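Local coordinates for uncharacterized hypothetical protein (Parabacteroides merdae, PDB 4EI0) that is of unknown function but belongs to the DUF4466 family and assembles as a two-subunit protein rich in antiparallel beta sheet, at residues B[14-19]-B[129-134]; B[48-53]-B[102-107]; B[54-59]-B[125-130]; B[69-74]-B[83-88]; B[19-24]-B[37-42]. All blocks are in the same frame, centred on the assembly; numbering follows the deposited sequence.

Interaction 1: residues B[14-19]-B[129-134]; sequences SALSND and FSVKAS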
# COMPACT_ATOMS: atom_id res chain seq x y z
N SER B 14 4.32 -16.80 -9.78
CA SER B 14 4.02 -16.29 -11.13
C SER B 14 2.59 -16.62 -11.57
O SER B 14 2.32 -17.06 -12.68
CB SER B 14 5.06 -16.78 -12.12
OG SER B 14 5.41 -18.14 -11.88
N ALA B 15 1.67 -16.39 -10.64
CA ALA B 15 0.24 -16.66 -10.81
C ALA B 15 -0.46 -16.04 -9.57
O ALA B 15 0.20 -15.60 -8.63
CB ALA B 15 -0.04 -18.17 -10.87
N LEU B 16 -1.78 -16.03 -9.59
CA LEU B 16 -2.59 -15.65 -8.42
C LEU B 16 -2.18 -16.44 -7.23
O LEU B 16 -2.04 -17.66 -7.32
CB LEU B 16 -4.06 -15.95 -8.69
CG LEU B 16 -5.03 -15.49 -7.60
CD1 LEU B 16 -4.77 -14.03 -7.22
CD2 LEU B 16 -6.42 -15.67 -8.18
N SER B 17 -1.91 -15.76 -6.13
CA SER B 17 -1.58 -16.44 -4.89
C SER B 17 -2.29 -15.78 -3.68
O SER B 17 -2.83 -14.67 -3.78
CB SER B 17 -0.09 -16.41 -4.71
OG SER B 17 0.27 -15.09 -4.39
N ASN B 18 -2.28 -16.48 -2.55
CA ASN B 18 -2.97 -15.97 -1.35
C ASN B 18 -2.32 -16.43 -0.06
O ASN B 18 -1.57 -17.38 -0.05
CB ASN B 18 -4.49 -16.26 -1.42
CG ASN B 18 -4.89 -17.77 -1.28
OD1 ASN B 18 -6.09 -18.08 -1.24
ND2 ASN B 18 -3.95 -18.66 -1.18
N ASP B 19 -2.61 -15.72 1.02
CA ASP B 19 -2.14 -16.08 2.35
C ASP B 19 -3.09 -15.44 3.34
O ASP B 19 -3.66 -14.42 3.05
CB ASP B 19 -0.75 -15.52 2.59
CG ASP B 19 -0.16 -16.00 3.91
OD1 ASP B 19 -0.06 -17.21 4.12
OD2 ASP B 19 0.17 -15.17 4.77
N PHE B 129 -10.86 -19.69 2.79
CA PHE B 129 -10.78 -18.40 2.06
C PHE B 129 -10.40 -18.69 0.61
O PHE B 129 -9.62 -19.63 0.35
CB PHE B 129 -9.69 -17.49 2.62
CG PHE B 129 -9.91 -17.03 4.04
CD1 PHE B 129 -9.65 -17.85 5.10
CD2 PHE B 129 -10.46 -15.77 4.29
CE1 PHE B 129 -9.87 -17.43 6.40
CE2 PHE B 129 -10.68 -15.36 5.59
CZ PHE B 129 -10.38 -16.19 6.64
N SER B 130 -10.95 -17.93 -0.32
CA SER B 130 -10.60 -18.12 -1.74
C SER B 130 -10.73 -16.83 -2.51
O SER B 130 -11.36 -15.85 -2.04
CB SER B 130 -11.47 -19.19 -2.38
OG SER B 130 -12.84 -18.86 -2.25
N VAL B 131 -10.07 -16.79 -3.66
CA VAL B 131 -9.90 -15.60 -4.47
C VAL B 131 -9.99 -15.97 -5.97
O VAL B 131 -9.56 -17.05 -6.35
CB VAL B 131 -8.55 -14.87 -4.17
CG1 VAL B 131 -7.35 -15.82 -4.32
CG2 VAL B 131 -8.37 -13.61 -5.02
N LYS B 132 -10.54 -15.08 -6.77
CA LYS B 132 -10.54 -15.17 -8.24
C LYS B 132 -9.85 -13.93 -8.84
O LYS B 132 -10.08 -12.83 -8.36
CB LYS B 132 -11.98 -15.22 -8.77
CG LYS B 132 -12.80 -16.46 -8.36
CD LYS B 132 -14.21 -16.40 -8.98
CE LYS B 132 -15.30 -17.16 -8.24
NZ LYS B 132 -15.65 -18.51 -8.78
N ALA B 133 -9.07 -14.11 -9.91
CA ALA B 133 -8.51 -13.02 -10.71
C ALA B 133 -9.03 -12.99 -12.16
O ALA B 133 -9.61 -13.96 -12.66
CB ALA B 133 -6.99 -13.14 -10.74
N SER B 134 -8.74 -11.91 -12.87
CA SER B 134 -9.34 -11.67 -14.19
C SER B 134 -8.77 -12.54 -15.32
O SER B 134 -9.27 -12.47 -16.43
CB SER B 134 -9.23 -10.20 -14.56
OG SER B 134 -7.87 -9.83 -14.70
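Buried apolar packing between two facing sheets brings L16, just ahead of strand 17-22, and N18, within it, over V131 and A133 near the end of strand 124-133. The two backbones run nearly antiparallel, 159° apart, but they are not paired as neighbours: the CA atoms of L16 and A133 are 6.9 Å apart, and side chains fill the distance. L16 contributes the largest share. With CG anti to the backbone N (chi1 -175°), its isobutyl group drops toward the other strand, and CD2 comes to rest 3.6 Å from A133 CB and 3.5 Å from A133 N. The same methyl meets V131 CG1 tip to tip at 4.0 Å. The contact joins the two sheets of a beta sandwich: strand 17-22 is outermost in one five-stranded antiparallel sheet of the chain, and V131 belongs to the other. N18 slides past V131 in the opposite sense, its OD1 lying 4.0 Å from V131 CG1. The polar end of N18 is satisfied in both directions, for OD1 takes a hydrogen bond from Y40 and ND2 gives one to the carbonyl of E140, which fixes the amide and settles which way it is flipped. V131 is packed further by Y40 and M42 of strand 35-43, while the backbone N of L16 is hydrogen-bonded to the side chain of Q137.

Interaction 2: residues B[48-53]-B[102-107]; sequences LGKLSS and TVDTCA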
# COMPACT_ATOMS: atom_id res chain seq x y z
N LEU B 48 -0.37 -10.07 -15.66
CA LEU B 48 -1.26 -11.22 -15.92
C LEU B 48 -2.75 -10.90 -15.71
O LEU B 48 -3.61 -11.46 -16.38
CB LEU B 48 -0.87 -12.43 -15.07
CG LEU B 48 0.53 -13.06 -15.24
CD1 LEU B 48 0.66 -14.29 -14.33
CD2 LEU B 48 0.88 -13.41 -16.68
N GLY B 49 -3.07 -9.99 -14.80
CA GLY B 49 -4.44 -9.57 -14.66
C GLY B 49 -4.62 -8.83 -13.34
O GLY B 49 -3.68 -8.25 -12.82
N LYS B 50 -5.84 -8.85 -12.84
CA LYS B 50 -6.22 -8.10 -11.64
C LYS B 50 -7.15 -8.93 -10.75
O LYS B 50 -7.80 -9.88 -11.20
CB LYS B 50 -6.89 -6.78 -12.00
CG LYS B 50 -6.18 -5.87 -13.01
CD LYS B 50 -4.95 -5.24 -12.44
CE LYS B 50 -4.24 -4.36 -13.45
NZ LYS B 50 -3.46 -5.23 -14.35
N LEU B 51 -7.23 -8.57 -9.49
CA LEU B 51 -8.08 -9.27 -8.54
C LEU B 51 -9.56 -9.02 -8.90
O LEU B 51 -9.94 -7.88 -9.11
CB LEU B 51 -7.75 -8.83 -7.11
CG LEU B 51 -6.34 -9.10 -6.62
CD1 LEU B 51 -6.29 -8.77 -5.12
CD2 LEU B 51 -5.89 -10.56 -6.84
N SER B 52 -10.42 -10.09 -8.89
CA SER B 52 -11.87 -9.98 -9.18
C SER B 52 -12.80 -10.07 -7.98
O SER B 52 -13.76 -9.28 -7.85
CB SER B 52 -12.28 -11.05 -10.20
OG SER B 52 -11.39 -10.96 -11.33
N SER B 53 -12.55 -11.05 -7.12
CA SER B 53 -13.43 -11.33 -5.97
C SER B 53 -12.75 -12.18 -4.93
O SER B 53 -11.76 -12.86 -5.21
CB SER B 53 -14.75 -11.98 -6.41
OG SER B 53 -14.54 -13.27 -6.95
N THR B 102 -14.10 -3.66 -7.22
CA THR B 102 -14.58 -2.71 -8.23
C THR B 102 -13.44 -1.81 -8.67
O THR B 102 -13.65 -0.94 -9.46
CB THR B 102 -15.75 -1.87 -7.68
OG1 THR B 102 -15.36 -1.36 -6.39
CG2 THR B 102 -17.02 -2.77 -7.50
N VAL B 103 -12.22 -2.00 -8.14
CA VAL B 103 -11.05 -1.16 -8.49
C VAL B 103 -9.99 -2.09 -9.02
O VAL B 103 -9.79 -3.22 -8.47
CB VAL B 103 -10.55 -0.33 -7.28
CG1 VAL B 103 -9.20 0.37 -7.55
CG2 VAL B 103 -11.61 0.72 -6.85
N ASP B 104 -9.27 -1.66 -10.05
CA ASP B 104 -8.21 -2.51 -10.59
C ASP B 104 -7.04 -2.51 -9.58
O ASP B 104 -6.44 -1.44 -9.28
CB ASP B 104 -7.63 -2.00 -11.91
CG ASP B 104 -8.54 -2.22 -13.09
OD1 ASP B 104 -9.62 -2.84 -12.93
OD2 ASP B 104 -8.16 -1.77 -14.21
N THR B 105 -6.69 -3.71 -9.14
CA THR B 105 -5.46 -3.88 -8.43
C THR B 105 -4.92 -5.27 -8.59
O THR B 105 -5.67 -6.23 -8.75
CB THR B 105 -5.63 -3.55 -6.94
OG1 THR B 105 -4.34 -3.60 -6.32
CG2 THR B 105 -6.61 -4.49 -6.31
N CYS B 106 -3.60 -5.39 -8.49
CA CYS B 106 -2.97 -6.71 -8.49
C CYS B 106 -2.69 -7.29 -7.11
O CYS B 106 -2.21 -8.41 -7.01
CB CYS B 106 -1.69 -6.65 -9.29
SG CYS B 106 -0.44 -5.57 -8.63
N ALA B 107 -2.98 -6.56 -6.04
CA ALA B 107 -2.60 -7.02 -4.70
C ALA B 107 -3.46 -6.32 -3.68
O ALA B 107 -3.71 -5.11 -3.79
CB ALA B 107 -1.09 -6.84 -4.40
O HOH W 1 -9.00 -5.56 -9.40
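L51 and T105 are tied by one nearly straight hydrogen bond, L51 N to T105 O at 2.9 Å with an angle of 174° at the hydrogen. K50 packs around the same carbonyl oxygen, its CB 3.5 Å from T105 O, and its CD passes D104 CB at 4.2 Å. On the other flank the L51 side chain lies along the backbone of 106-107, where CD1 comes within 4.0 Å of A107 C, and it also packs on L16 and M42. An alanine here could keep the backbone bond but would probably open a gap beside A107, L16 and M42. A water joins the segments a second time: T105 N donates to it, and it stands 2.5 Å from L51 O and 2.6 Å from V103 O. The tail of K50 turns back, bent at both chi2 and chi4 (-71° and -79°), so that NZ reaches the carbonyl of N46 and, weakly, G49 O. Farther out, S52 and S53 both face K132 in a classic beta bulge at the start of strand 51-58. The 102-107 loop leads from strand 96-100 to strand 107-115, crossing from one sheet to the other, and packs against P83 and V84 of the second subunit.

Interaction 3: residues B[54-59]-B[125-130]; sequences AQVVSS and VQFSFS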
# COMPACT_ATOMS: atom_id res chain seq x y z
N ALA B 54 -13.30 -12.14 -3.72
CA ALA B 54 -12.79 -12.93 -2.58
C ALA B 54 -13.99 -13.57 -1.86
O ALA B 54 -15.08 -13.02 -1.88
CB ALA B 54 -12.01 -12.04 -1.65
N GLN B 55 -13.78 -14.69 -1.22
CA GLN B 55 -14.84 -15.36 -0.53
C GLN B 55 -14.33 -16.09 0.70
O GLN B 55 -13.18 -16.48 0.74
CB GLN B 55 -15.47 -16.35 -1.54
CG GLN B 55 -16.33 -17.39 -0.94
CD GLN B 55 -16.92 -18.30 -1.98
OE1 GLN B 55 -17.73 -17.90 -2.79
NE2 GLN B 55 -16.53 -19.55 -1.92
N VAL B 56 -15.16 -16.21 1.73
CA VAL B 56 -14.84 -17.09 2.87
C VAL B 56 -16.06 -17.93 3.16
O VAL B 56 -17.20 -17.41 3.16
CB VAL B 56 -14.55 -16.39 4.17
CG1 VAL B 56 -13.69 -17.31 5.03
CG2 VAL B 56 -13.92 -15.08 3.94
N VAL B 57 -15.83 -19.22 3.35
CA VAL B 57 -16.86 -20.17 3.77
C VAL B 57 -16.47 -20.58 5.19
O VAL B 57 -15.39 -21.08 5.40
CB VAL B 57 -16.91 -21.41 2.84
CG1 VAL B 57 -17.90 -22.45 3.38
CG2 VAL B 57 -17.28 -21.02 1.40
N SER B 58 -17.31 -20.29 6.17
CA SER B 58 -17.09 -20.78 7.55
C SER B 58 -17.82 -22.09 7.75
O SER B 58 -18.79 -22.37 7.04
CB SER B 58 -17.63 -19.79 8.59
OG SER B 58 -19.00 -19.59 8.39
N SER B 59 -17.40 -22.86 8.75
CA SER B 59 -17.98 -24.18 8.98
C SER B 59 -19.30 -24.07 9.77
O SER B 59 -20.09 -24.96 9.73
CB SER B 59 -16.99 -25.10 9.71
OG SER B 59 -16.66 -24.56 10.95
N VAL B 125 -14.63 -24.00 14.92
CA VAL B 125 -15.02 -23.39 13.64
C VAL B 125 -13.80 -23.32 12.75
O VAL B 125 -12.70 -22.97 13.21
CB VAL B 125 -15.59 -21.96 13.76
CG1 VAL B 125 -16.05 -21.45 12.39
CG2 VAL B 125 -16.73 -21.87 14.76
N GLN B 126 -13.97 -23.65 11.48
CA GLN B 126 -12.86 -23.53 10.51
C GLN B 126 -13.32 -22.73 9.31
O GLN B 126 -14.52 -22.49 9.10
CB GLN B 126 -12.30 -24.87 10.08
CG GLN B 126 -13.30 -25.77 9.42
CD GLN B 126 -12.76 -27.17 9.27
OE1 GLN B 126 -12.39 -27.82 10.25
NE2 GLN B 126 -12.70 -27.64 8.04
N PHE B 127 -12.33 -22.31 8.52
CA PHE B 127 -12.56 -21.34 7.47
C PHE B 127 -11.81 -21.69 6.18
O PHE B 127 -10.64 -22.08 6.21
CB PHE B 127 -12.08 -19.99 7.95
CG PHE B 127 -12.79 -19.48 9.15
CD1 PHE B 127 -13.96 -18.76 9.02
CD2 PHE B 127 -12.32 -19.76 10.42
CE1 PHE B 127 -14.64 -18.33 10.14
CE2 PHE B 127 -12.98 -19.29 11.55
CZ PHE B 127 -14.13 -18.55 11.40
N SER B 128 -12.49 -21.53 5.06
CA SER B 128 -11.88 -21.66 3.74
C SER B 128 -11.99 -20.36 2.97
O SER B 128 -13.10 -19.94 2.58
CB SER B 128 -12.52 -22.82 2.98
OG SER B 128 -11.86 -22.93 1.72
N PHE B 129 -10.86 -19.69 2.79
CA PHE B 129 -10.78 -18.40 2.06
C PHE B 129 -10.40 -18.69 0.61
O PHE B 129 -9.62 -19.63 0.35
CB PHE B 129 -9.69 -17.49 2.62
CG PHE B 129 -9.91 -17.03 4.04
CD1 PHE B 129 -9.65 -17.85 5.10
CD2 PHE B 129 -10.46 -15.77 4.29
CE1 PHE B 129 -9.87 -17.43 6.40
CE2 PHE B 129 -10.68 -15.36 5.59
CZ PHE B 129 -10.38 -16.19 6.64
N SER B 130 -10.95 -17.93 -0.32
CA SER B 130 -10.60 -18.12 -1.74
C SER B 130 -10.73 -16.83 -2.51
O SER B 130 -11.36 -15.85 -2.04
CB SER B 130 -11.47 -19.19 -2.38
OG SER B 130 -12.84 -18.86 -2.25
O HOH W 2 -13.97 -19.73 0.09
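Neighbouring antiparallel strands of one sandwich sheet meet here, with V56 and F129 forming a non-hydrogen-bonded pair and Q55-S130 and V57-S128 the hydrogen-bonded pairs beside it. The backbone ladder is regular, as in V57 N to S128 O at 2.9 Å. V56, S58, F127 and F129 share the face turned to the other sheet. V56 CG1 sits over the centre of the F129 ring, 3.6 Å from its centroid and 11° off the normal, a CH-pi contact; V56 CG2 touches ring atom CD2 of F129 at 3.5 Å. An alanine at F129 would probably strip V56 of this aromatic floor and leave a gap beside F38 and Y40, whose rings meet the phenyl group across the sandwich. Next along, S58 CB approaches F127 CE1 obliquely at 3.7 Å. On the opposite face a water is gripped by S128 O at 2.6 Å and lies 2.7 Å from S130 OG; it also accepts from Q55 NE2, linking the strands beside the ladder. Where strand 51-58 ends, S59 N still donates to Q126 O, but the return bond uses a side chain: with chi1 at 61°, S59 OG lies 2.9 Å from Q126 N and accepts its proton.

Interaction 4: residues B[69-74]-B[83-88]; sequences DPNSYY and PVKVCS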
# COMPACT_ATOMS: atom_id res chain seq x y z
N ASP B 69 -14.50 -6.17 5.31
CA ASP B 69 -14.40 -4.73 5.18
C ASP B 69 -13.95 -4.52 3.72
O ASP B 69 -13.13 -5.28 3.20
CB ASP B 69 -13.41 -4.27 6.29
CG ASP B 69 -12.88 -2.85 6.17
OD1 ASP B 69 -12.86 -2.24 5.11
OD2 ASP B 69 -12.34 -2.38 7.19
N PRO B 70 -14.54 -3.54 3.03
CA PRO B 70 -14.27 -3.37 1.61
C PRO B 70 -12.95 -2.65 1.32
O PRO B 70 -12.66 -2.38 0.13
CB PRO B 70 -15.49 -2.54 1.12
CG PRO B 70 -15.87 -1.72 2.33
CD PRO B 70 -15.55 -2.56 3.53
N ASN B 71 -12.18 -2.25 2.35
CA ASN B 71 -10.92 -1.56 2.10
C ASN B 71 -9.77 -2.53 2.08
O ASN B 71 -9.71 -3.39 2.90
CB ASN B 71 -10.63 -0.51 3.14
CG ASN B 71 -11.66 0.58 3.14
OD1 ASN B 71 -11.63 1.51 2.34
ND2 ASN B 71 -12.57 0.49 4.06
N SER B 72 -8.86 -2.37 1.14
CA SER B 72 -7.61 -3.06 1.24
C SER B 72 -6.72 -2.20 2.09
O SER B 72 -6.70 -1.00 1.94
CB SER B 72 -6.97 -3.33 -0.13
OG SER B 72 -5.63 -3.75 0.03
N TYR B 73 -5.99 -2.84 3.00
CA TYR B 73 -5.08 -2.17 3.93
C TYR B 73 -3.68 -2.37 3.40
O TYR B 73 -3.15 -3.44 3.54
CB TYR B 73 -5.26 -2.78 5.34
CG TYR B 73 -6.59 -2.29 5.93
CD1 TYR B 73 -6.67 -1.07 6.59
CD2 TYR B 73 -7.76 -2.99 5.71
CE1 TYR B 73 -7.88 -0.59 7.05
CE2 TYR B 73 -8.97 -2.52 6.16
CZ TYR B 73 -9.02 -1.30 6.83
OH TYR B 73 -10.23 -0.79 7.22
N TYR B 74 -3.10 -1.32 2.81
CA TYR B 74 -1.73 -1.28 2.37
C TYR B 74 -0.92 -0.65 3.55
O TYR B 74 -1.50 -0.08 4.46
CB TYR B 74 -1.60 -0.45 1.03
CG TYR B 74 -2.40 -1.07 -0.11
CD1 TYR B 74 -1.97 -2.24 -0.73
CD2 TYR B 74 -3.61 -0.54 -0.49
CE1 TYR B 74 -2.70 -2.83 -1.74
CE2 TYR B 74 -4.36 -1.14 -1.49
CZ TYR B 74 -3.88 -2.26 -2.13
OH TYR B 74 -4.69 -2.91 -3.04
N PRO B 83 -5.97 2.42 4.27
CA PRO B 83 -7.14 1.83 3.68
C PRO B 83 -7.47 2.51 2.32
O PRO B 83 -7.41 3.74 2.22
CB PRO B 83 -8.23 2.08 4.72
CG PRO B 83 -7.79 3.28 5.44
CD PRO B 83 -6.31 3.31 5.41
N VAL B 84 -7.74 1.67 1.33
CA VAL B 84 -8.13 2.09 -0.02
C VAL B 84 -9.38 1.29 -0.35
O VAL B 84 -9.39 0.03 -0.27
CB VAL B 84 -7.02 1.82 -1.07
CG1 VAL B 84 -7.51 2.23 -2.47
CG2 VAL B 84 -5.74 2.52 -0.66
N LYS B 85 -10.44 1.96 -0.70
CA LYS B 85 -11.78 1.27 -0.85
C LYS B 85 -11.85 0.65 -2.24
O LYS B 85 -12.28 1.26 -3.19
CB LYS B 85 -12.96 2.23 -0.59
CG LYS B 85 -14.36 1.59 -0.64
CD LYS B 85 -15.30 2.06 0.46
CE LYS B 85 -16.76 1.68 0.19
NZ LYS B 85 -17.76 2.76 0.46
N VAL B 86 -11.46 -0.61 -2.32
CA VAL B 86 -11.28 -1.28 -3.60
C VAL B 86 -12.40 -2.23 -3.94
O VAL B 86 -12.47 -2.75 -5.05
CB VAL B 86 -9.94 -2.04 -3.66
CG1 VAL B 86 -8.73 -1.06 -3.61
CG2 VAL B 86 -9.86 -3.05 -2.55
N CYS B 87 -13.30 -2.46 -3.00
CA CYS B 87 -14.41 -3.39 -3.18
C CYS B 87 -15.74 -2.75 -2.95
O CYS B 87 -15.87 -1.71 -2.27
CB CYS B 87 -14.31 -4.54 -2.18
SG CYS B 87 -12.90 -5.63 -2.32
N SER B 88 -16.77 -3.40 -3.50
CA SER B 88 -18.14 -3.04 -3.11
C SER B 88 -18.45 -3.77 -1.80
O SER B 88 -17.65 -4.56 -1.33
CB SER B 88 -19.11 -3.41 -4.22
OG SER B 88 -18.79 -4.71 -4.71
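The beta hairpin of strands 67-75 and 81-85 is held here by S72 and V84, a hydrogen-bonded antiparallel pair with S72 N to V84 O at 2.8 Å and V84 N to S72 O at 2.9 Å. Toward the open end of the hairpin the pairing changes character: the single carbonyl oxygen P70 O is shared by two long, bent bonds, from V86 N (3.3 Å) and C87 N (3.2 Å). Side chains pack on both faces. P83 CB presses obliquely on the Y73 ring at CE1, 3.6 Å away. On the other face V84 CG2 meets the edge of the Y74 ring, while S72 OG stands over one face of that ring and is hydrogen-bonded to the backbone N of T109. Y74 itself stacks on Y74 of the second subunit, and P83 O is hydrogen-bonded to T105 OG1 of that subunit, which places the hairpin at the dimer contact. An Asx turn braces the start of 69-74: D69 OD1 accepts from N71 N at 2.8 Å and, on its syn side, from N71 ND2, while D69 OD2 takes the Y73 hydroxyl proton at 2.6 Å. N71 CG lies beside its backbone N (chi1 -63°), which brings ND2 to the carboxylate. Both carboxylate oxygens are thus engaged and its rotation is fixed. Because ND2 is committed to D69, the flip of the N71 amide is settled, and OD1 is the atom left to face K85, lying 3.2 Å from K85 CA.

Interaction 5: residues B[19-24]-B[37-42]; sequences DCIKRS and EFAYAM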
# COMPACT_ATOMS: atom_id res chain seq x y z
N ASP B 19 -2.61 -15.72 1.02
CA ASP B 19 -2.14 -16.08 2.35
C ASP B 19 -3.09 -15.44 3.34
O ASP B 19 -3.66 -14.42 3.05
CB ASP B 19 -0.75 -15.52 2.59
CG ASP B 19 -0.16 -16.00 3.91
OD1 ASP B 19 -0.06 -17.21 4.12
OD2 ASP B 19 0.17 -15.17 4.77
N CYS B 20 -3.31 -16.07 4.49
CA CYS B 20 -4.27 -15.53 5.44
C CYS B 20 -3.73 -15.70 6.84
O CYS B 20 -3.20 -16.76 7.16
CB CYS B 20 -5.64 -16.21 5.28
SG CYS B 20 -6.96 -15.26 6.08
N ILE B 21 -3.86 -14.66 7.66
CA ILE B 21 -3.39 -14.69 9.06
C ILE B 21 -4.53 -14.30 10.00
O ILE B 21 -5.26 -13.37 9.75
CB ILE B 21 -2.10 -13.84 9.29
CG1 ILE B 21 -2.36 -12.33 9.29
CG2 ILE B 21 -1.03 -14.21 8.25
CD1 ILE B 21 -1.25 -11.50 9.92
N LYS B 22 -4.74 -15.09 11.05
CA LYS B 22 -5.69 -14.74 12.09
C LYS B 22 -5.09 -13.55 12.82
O LYS B 22 -3.95 -13.62 13.23
CB LYS B 22 -5.90 -15.94 13.04
CG LYS B 22 -6.93 -15.70 14.14
CD LYS B 22 -7.31 -16.99 14.85
CE LYS B 22 -7.94 -16.71 16.23
NZ LYS B 22 -6.94 -16.49 17.30
N ARG B 23 -5.81 -12.45 12.93
CA ARG B 23 -5.31 -11.28 13.68
C ARG B 23 -5.62 -11.40 15.17
O ARG B 23 -4.81 -11.09 16.01
CB ARG B 23 -5.84 -9.97 13.09
CG ARG B 23 -5.00 -9.56 11.87
CD ARG B 23 -5.69 -8.55 10.96
NE ARG B 23 -6.12 -7.32 11.64
CZ ARG B 23 -5.33 -6.29 11.94
NH1 ARG B 23 -4.03 -6.30 11.65
NH2 ARG B 23 -5.85 -5.22 12.54
N SER B 24 -6.79 -11.92 15.50
CA SER B 24 -7.10 -12.22 16.89
C SER B 24 -5.99 -13.05 17.56
O SER B 24 -5.46 -14.02 16.97
CB SER B 24 -8.47 -12.94 16.97
OG SER B 24 -9.47 -12.26 16.17
N GLU B 37 -11.10 -12.09 13.81
CA GLU B 37 -10.64 -11.23 12.73
C GLU B 37 -9.48 -11.86 11.99
O GLU B 37 -8.53 -12.37 12.62
CB GLU B 37 -10.16 -9.93 13.31
CG GLU B 37 -9.77 -8.92 12.24
CD GLU B 37 -9.21 -7.65 12.83
OE1 GLU B 37 -9.47 -7.35 14.02
OE2 GLU B 37 -8.50 -6.94 12.10
N PHE B 38 -9.55 -11.80 10.66
CA PHE B 38 -8.55 -12.41 9.78
C PHE B 38 -8.06 -11.33 8.77
O PHE B 38 -8.82 -10.42 8.43
CB PHE B 38 -9.15 -13.60 9.02
CG PHE B 38 -9.53 -14.78 9.87
CD1 PHE B 38 -10.75 -14.82 10.50
CD2 PHE B 38 -8.65 -15.81 10.06
CE1 PHE B 38 -11.09 -15.90 11.29
CE2 PHE B 38 -8.98 -16.89 10.86
CZ PHE B 38 -10.20 -16.94 11.47
N ALA B 39 -6.81 -11.43 8.32
CA ALA B 39 -6.26 -10.56 7.28
C ALA B 39 -5.92 -11.47 6.10
O ALA B 39 -5.03 -12.31 6.22
CB ALA B 39 -5.03 -9.81 7.76
N TYR B 40 -6.68 -11.36 5.01
CA TYR B 40 -6.57 -12.24 3.85
C TYR B 40 -5.85 -11.46 2.74
O TYR B 40 -6.40 -10.49 2.23
CB TYR B 40 -7.92 -12.65 3.34
CG TYR B 40 -7.94 -13.63 2.17
CD1 TYR B 40 -7.08 -14.71 2.11
CD2 TYR B 40 -8.87 -13.48 1.13
CE1 TYR B 40 -7.11 -15.61 1.04
CE2 TYR B 40 -8.92 -14.39 0.06
CZ TYR B 40 -8.04 -15.46 0.03
OH TYR B 40 -8.09 -16.37 -1.03
N ALA B 41 -4.63 -11.90 2.41
CA ALA B 41 -3.76 -11.28 1.40
C ALA B 41 -3.84 -12.04 0.10
O ALA B 41 -3.75 -13.27 0.09
CB ALA B 41 -2.31 -11.28 1.89
N MSE B 42 -3.93 -11.29 -1.00
CA MSE B 42 -4.01 -11.85 -2.35
C MSE B 42 -3.06 -11.10 -3.26
O MSE B 42 -2.81 -9.92 -3.06
CB MSE B 42 -5.43 -11.70 -2.90
CG MSE B 42 -6.50 -12.29 -2.01
SE MSE B 42 -8.22 -11.44 -2.25
CE MSE B 42 -7.71 -9.92 -1.02
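R23 leans along E37 and A39 from its base to its tip. Its CB lies 3.6 Å from E37 O, the carbonyl that also accepts from R23 N. CG then passes the A39 methyl, and CD comes closer, 3.5 Å from A39 CB. A bend at chi3 (56°) turns the guanidinium toward E37 OE2, which meets it at the edge. NE makes the salt bridge at 2.5 Å from OE2, so short that the exact length is doubtful, and NH2 adds a weak bond. Both contacts fall on OE2, and the guanidinium and carboxylate planes are 51° apart, so the pair is neither bidentate nor coplanar. It sits at the end of the ladder of strands 17-22 and 35-43, the antiparallel edge of one sandwich sheet, with D19-A41 and I21-A39 as hydrogen-bonded pairs. On the inward face of the ladder C20 SG lies obliquely beside two rings, 5.1 Å from the Y40 centroid and 5.5 Å from that of F38. K22 CB crosses the F38 ring at CE2, 3.9 Å away, before the chain carries NZ to S24 O. Past the strand end, S24 OG accepts from E37 N in a nearly straight bond of 2.9 Å.

All five contacts lie in one beta sandwich, and no active site or ligand is known to relate them to. Interactions 3 and 5 build the opposing sheets and meet in its core, where F129 CZ is 3.6 Å from C20 SG. Interaction 1 spans the same interface about 14 Å from each, centre to centre, and is tied to interaction 5 by N18 OD1 and Y40 OH at 2.6 Å. Interaction 2 shares strand 51-58 with interaction 3, and S134 N, 2.8 Å from K50 O, links it to interaction 1. Interaction 4 joins interaction 2 through Y74 OH and A107 O, 2.5 Å apart, and these two alone touch the second subunit.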